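Local coordinates for probable branched-chain-amino-acid aminotransferase (Thermotoga maritima MSB8, PDB 3CSW), which probably catalyses the pyridoxal-phosphate-dependent transfer of the amino group between leucine, isoleucine or valine and 2-oxoglutarate, at residues I209-S214 / A265-N270; V245-R248 / S254-E257. All coordinates share one frame; numbering follows the deposited sequence.

Contact 1 (I209-S214 / A265-N270)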
loop_
_atom_site.group_PDB
_atom_site.type_symbol
_atom_site.label_atom_id
_atom_site.label_comp_id
_atom_site.label_asym_id
_atom_site.label_seq_id
_atom_site.Cartn_x
_atom_site.Cartn_y
_atom_site.Cartn_z
ATOM N N ILE A 209 16.678 21.060 14.518
ATOM C CA ILE A 209 15.532 21.896 14.097
ATOM C C ILE A 209 15.493 23.196 14.915
ATOM O O ILE A 209 15.342 24.311 14.357
ATOM C CB ILE A 209 14.181 21.113 14.181
ATOM C CG1 ILE A 209 14.147 20.023 13.105
ATOM C CG2 ILE A 209 12.959 22.049 13.996
ATOM C CD1 ILE A 209 13.027 19.010 13.249
ATOM N N LYS A 210 15.676 23.065 16.231
ATOM C CA LYS A 210 15.740 24.229 17.117
ATOM C C LYS A 210 16.948 25.111 16.833
ATOM O O LYS A 210 16.854 26.339 16.890
ATOM C CB LYS A 210 15.737 23.791 18.585
ATOM C CG LYS A 210 14.463 23.086 18.963
ATOM C CD LYS A 210 14.366 22.826 20.451
ATOM C CE LYS A 210 13.303 21.747 20.724
ATOM N NZ LYS A 210 12.570 21.950 21.999
ATOM N N LEU A 211 18.090 24.497 16.568
ATOM C CA LEU A 211 19.291 25.249 16.208
ATOM C C LEU A 211 19.074 25.993 14.900
ATOM O O LEU A 211 19.453 27.165 14.776
ATOM C CB LEU A 211 20.507 24.329 16.080
ATOM C CG LEU A 211 21.812 24.932 15.559
ATOM C CD1 LEU A 211 22.330 26.013 16.489
ATOM C CD2 LEU A 211 22.836 23.836 15.381
ATOM N N ALA A 212 18.492 25.330 13.907
ATOM C CA ALA A 212 18.255 25.992 12.610
ATOM C C ALA A 212 17.398 27.246 12.815
ATOM O O ALA A 212 17.719 28.321 12.301
ATOM C CB ALA A 212 17.624 25.038 11.601
ATOM N N LYS A 213 16.344 27.118 13.616
ATOM C CA LYS A 213 15.461 28.243 13.925
ATOM C C LYS A 213 16.171 29.384 14.660
ATOM O O LYS A 213 15.952 30.542 14.354
ATOM C CB LYS A 213 14.241 27.759 14.703
ATOM C CG LYS A 213 13.326 26.899 13.835
ATOM C CD LYS A 213 12.190 26.316 14.616
ATOM C CE LYS A 213 11.296 25.469 13.740
ATOM N NZ LYS A 213 10.439 24.618 14.610
ATOM N N SER A 214 17.047 29.047 15.600
ATOM C CA SER A 214 17.797 30.039 16.337
ATOM C C SER A 214 18.731 30.796 15.385
ATOM O O SER A 214 19.008 31.977 15.600
ATOM C CB SER A 214 18.594 29.409 17.478
ATOM O OG SER A 214 19.805 28.830 17.012
ATOM N N ALA A 265 27.549 23.211 7.337
ATOM C CA ALA A 265 28.742 23.693 8.026
ATOM C C ALA A 265 28.401 24.596 9.219
ATOM O O ALA A 265 28.997 24.449 10.269
ATOM C CB ALA A 265 29.688 24.423 7.022
ATOM N N THR A 266 27.451 25.515 9.070
ATOM C CA THR A 266 27.034 26.353 10.182
ATOM C C THR A 266 26.377 25.537 11.278
ATOM O O THR A 266 26.619 25.768 12.470
ATOM C CB THR A 266 26.004 27.393 9.771
ATOM O OG1 THR A 266 26.373 27.949 8.516
ATOM C CG2 THR A 266 25.946 28.513 10.811
ATOM N N LEU A 267 25.517 24.605 10.881
ATOM C CA LEU A 267 24.808 23.779 11.851
ATOM C C LEU A 267 25.796 22.915 12.632
ATOM O O LEU A 267 25.685 22.819 13.862
ATOM C CB LEU A 267 23.704 22.926 11.191
ATOM C CG LEU A 267 22.518 23.717 10.612
ATOM C CD1 LEU A 267 21.667 22.867 9.661
ATOM C CD2 LEU A 267 21.642 24.351 11.711
HETATM N N MSE A 268 26.783 22.325 11.959
HETATM C CA MSE A 268 27.680 21.419 12.687
HETATM C C MSE A 268 28.700 22.161 13.556
HETATM O O MSE A 268 29.092 21.655 14.590
HETATM C CB MSE A 268 28.299 20.321 11.789
HETATM C CG MSE A 268 29.389 20.689 10.879
HETATM SE SE MSE A 268 29.995 19.151 9.802
HETATM C CE MSE A 268 30.722 18.098 11.142
ATOM N N GLU A 269 29.086 23.377 13.186
ATOM C CA GLU A 269 29.975 24.133 14.048
ATOM C C GLU A 269 29.222 24.683 15.273
ATOM O O GLU A 269 29.781 24.741 16.367
ATOM C CB GLU A 269 30.755 25.205 13.272
ATOM C CG GLU A 269 29.951 26.379 12.732
ATOM C CD GLU A 269 30.737 27.244 11.707
ATOM O OE1 GLU A 269 31.672 26.708 11.052
ATOM O OE2 GLU A 269 30.391 28.451 11.542
ATOM N N ASN A 270 27.944 25.025 15.098
ATOM C CA ASN A 270 27.122 25.566 16.185
ATOM C C ASN A 270 26.405 24.536 17.047
ATOM O O ASN A 270 25.849 24.886 18.091
ATOM C CB ASN A 270 26.108 26.552 15.600
ATOM C CG ASN A 270 26.761 27.873 15.187
ATOM O OD1 ASN A 270 27.135 28.650 16.047
ATOM N ND2 ASN A 270 26.908 28.119 13.886
#

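Contact 2 (V245-R248 / S254-E257)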
loop_
_atom_site.group_PDB
_atom_site.type_symbol
_atom_site.label_atom_id
_atom_site.label_comp_id
_atom_site.label_asym_id
_atom_site.label_seq_id
_atom_site.Cartn_x
_atom_site.Cartn_y
_atom_site.Cartn_z
ATOM N N VAL A 245 26.236 14.938 10.590
ATOM C CA VAL A 245 27.130 14.191 9.729
ATOM C C VAL A 245 26.852 14.575 8.272
ATOM O O VAL A 245 25.814 14.215 7.714
ATOM C CB VAL A 245 26.993 12.652 9.962
ATOM C CG1 VAL A 245 27.964 11.863 9.080
ATOM C CG2 VAL A 245 27.242 12.306 11.455
ATOM N N PRO A 246 27.780 15.314 7.641
ATOM C CA PRO A 246 27.565 15.729 6.260
ATOM C C PRO A 246 27.637 14.558 5.301
ATOM O O PRO A 246 28.456 13.657 5.504
ATOM C CB PRO A 246 28.735 16.694 5.980
ATOM C CG PRO A 246 29.430 16.876 7.220
ATOM C CD PRO A 246 29.074 15.784 8.151
ATOM N N VAL A 247 26.782 14.575 4.278
ATOM C CA VAL A 247 26.772 13.523 3.265
ATOM C C VAL A 247 27.379 14.086 1.996
ATOM O O VAL A 247 26.838 15.025 1.395
ATOM C CB VAL A 247 25.345 12.966 2.967
ATOM C CG1 VAL A 247 25.374 11.997 1.762
ATOM C CG2 VAL A 247 24.716 12.279 4.236
ATOM N N ARG A 248 28.516 13.534 1.581
ATOM C CA ARG A 248 29.125 13.987 0.322
ATOM C C ARG A 248 28.624 13.259 -0.941
ATOM O O ARG A 248 28.721 13.804 -2.048
ATOM C CB ARG A 248 30.641 13.946 0.401
ATOM C CG ARG A 248 31.255 12.637 0.291
ATOM C CD ARG A 248 32.795 12.771 0.090
ATOM N NE ARG A 248 33.363 11.521 0.566
ATOM C CZ ARG A 248 33.291 10.357 -0.087
ATOM N NH1 ARG A 248 32.731 10.278 -1.299
ATOM N NH2 ARG A 248 33.794 9.256 0.474
ATOM N N SER A 254 27.202 12.737 -6.130
ATOM C CA SER A 254 27.993 13.599 -5.257
ATOM C C SER A 254 27.319 14.932 -5.018
ATOM O O SER A 254 26.829 15.560 -5.958
ATOM C CB SER A 254 29.378 13.882 -5.871
ATOM O OG SER A 254 30.224 12.742 -5.756
ATOM N N PHE A 255 27.322 15.356 -3.754
ATOM C CA PHE A 255 26.913 16.703 -3.356
ATOM C C PHE A 255 28.110 17.662 -3.296
ATOM O O PHE A 255 27.970 18.840 -3.605
ATOM C CB PHE A 255 26.222 16.680 -1.992
ATOM C CG PHE A 255 24.955 15.911 -1.998
ATOM C CD1 PHE A 255 23.823 16.436 -2.607
ATOM C CD2 PHE A 255 24.901 14.635 -1.459
ATOM C CE1 PHE A 255 22.653 15.698 -2.653
ATOM C CE2 PHE A 255 23.730 13.908 -1.498
ATOM C CZ PHE A 255 22.615 14.433 -2.098
ATOM N N PHE A 256 29.260 17.154 -2.857
ATOM C CA PHE A 256 30.483 17.938 -2.793
ATOM C C PHE A 256 31.728 17.075 -2.876
ATOM O O PHE A 256 31.669 15.859 -2.744
ATOM C CB PHE A 256 30.526 18.831 -1.537
ATOM C CG PHE A 256 30.581 18.078 -0.233
ATOM C CD1 PHE A 256 31.794 17.626 0.272
ATOM C CD2 PHE A 256 29.427 17.884 0.526
ATOM C CE1 PHE A 256 31.852 16.966 1.485
ATOM C CE2 PHE A 256 29.479 17.230 1.743
ATOM C CZ PHE A 256 30.696 16.768 2.225
ATOM N N GLU A 257 32.856 17.740 -3.128
ATOM C CA GLU A 257 34.162 17.085 -3.286
ATOM C C GLU A 257 34.938 17.110 -1.980
ATOM O O GLU A 257 35.340 16.059 -1.482
ATOM C CB GLU A 257 34.972 17.761 -4.402
ATOM C CG GLU A 257 34.241 17.832 -5.765
ATOM C CD GLU A 257 33.791 16.448 -6.278
ATOM O OE1 GLU A 257 34.640 15.522 -6.280
ATOM O OE2 GLU A 257 32.600 16.286 -6.672
#

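Contact 1 (I209-S214 / A265-N270)
Leu-211 points from one helix toward the other, and both of its methyls find partners there. Its CG lies anti to the backbone N (chi1 173°), which carries the branch out across the gap. CD2 comes down on the backbone of the facing helix, 3.4 Å from Leu-267 O. The same methyl meets Leu-267 CD2 at 3.9 Å. The two leucine side chains run past each other in opposite directions. The other methyl, CD1, touches Asn-270 CB at 3.9 Å, and these two side chains cross at about a right angle.

Leu-267 has CG beside its own backbone N (chi1 -67°). This brings its CD2 nearer to the opposite helix, where it rests 3.9 Å from Ala-212 CA and 4.1 Å from Ala-212 CB. Cutting Leu-211 back to an alanine is likely to open a gap between the helices, with Asn-270 CB and Leu-267 CD2 each losing a methyl neighbour.

The amide of Asn-270 turns back to its own helix. Asn-270 ND2 donates to Thr-266 O at 2.8 Å, and Asn-270 N reaches the same oxygen from the opposite face of its carbonyl plane. The amide end is thus fixed, and of the side chain, CB is the part that meets Leu-211. On the other helix, Ser-214 OG donates to Leu-211 O.

Leu-190, Ile-217 and Val-219 continue the apolar layer around Ala-212 and Leu-267. The segment axes pass 10.4 Å apart at 109°. This is steep helix-on-helix packing through two leucines, an alanine and the CB of an asparagine, beside a mixed sheet of this class-IV aminotransferase.

Contact 2 (V245-R248 / S254-E257)
Arg-248 O is the polar centre of the contact. Phe-255 N donates to it at 2.7 Å, from above the carbonyl plane, with an N-H...O angle of 158°. Phe-256 N adds a weak, long bond of 3.5 Å to the same oxygen. Ser-254 CA makes a CA-H...O contact with it at 3.3 Å. Three successive residues therefore gather round one carbonyl.

The main aromatic contact is a CH-pi interaction. Arg-248 CB sits over one face of the Phe-256 ring, 3.5 Å from the centroid and shifted toward the rim. Phe-256 CG lies between its backbone N and carbonyl carbon (chi1 65°), which brings the ring against Arg-248. CB meets the ring, while the chain beyond it leads the guanidinium away.

Apolar contacts flank this pair. Pro-246 CB touches the edge of the Phe-256 ring at CZ, 4.2 Å away. Val-247 CG1 meets Phe-255 CE2 at 4.1 Å. Phe-255 also packs on Met-235, and its ring is edge-to-face with His-253.

The chemistry implies a mixed join. One good backbone bond and one weak one link the returning chain to Arg-248, and most of the rest is apolar and CH-pi contact, with two rings covering Pro-246 to Arg-248.

In the fold
The centres of the two contacts lie about 17 Å apart. Along the chain, contact 2 is nested inside the loop closed by contact 1. Helix 203-214 comes first, then strand 243-247 and the return at 254-257, and finally helix 262-276. That last helix links the two contacts: Leu-267 and Asn-270 belong to contact 1, while Met-268 SE packs against Pro-246 CG of contact 2 at 3.5 Å. Strand 243-247 pairs with strand 234-239, and Pro-246 and Arg-248 also bond Val-125 through the backbone. Helix 262-276 thus packs on helix 203-214 and on Pro-246, and so bridges the two contacts, away from the cofactor.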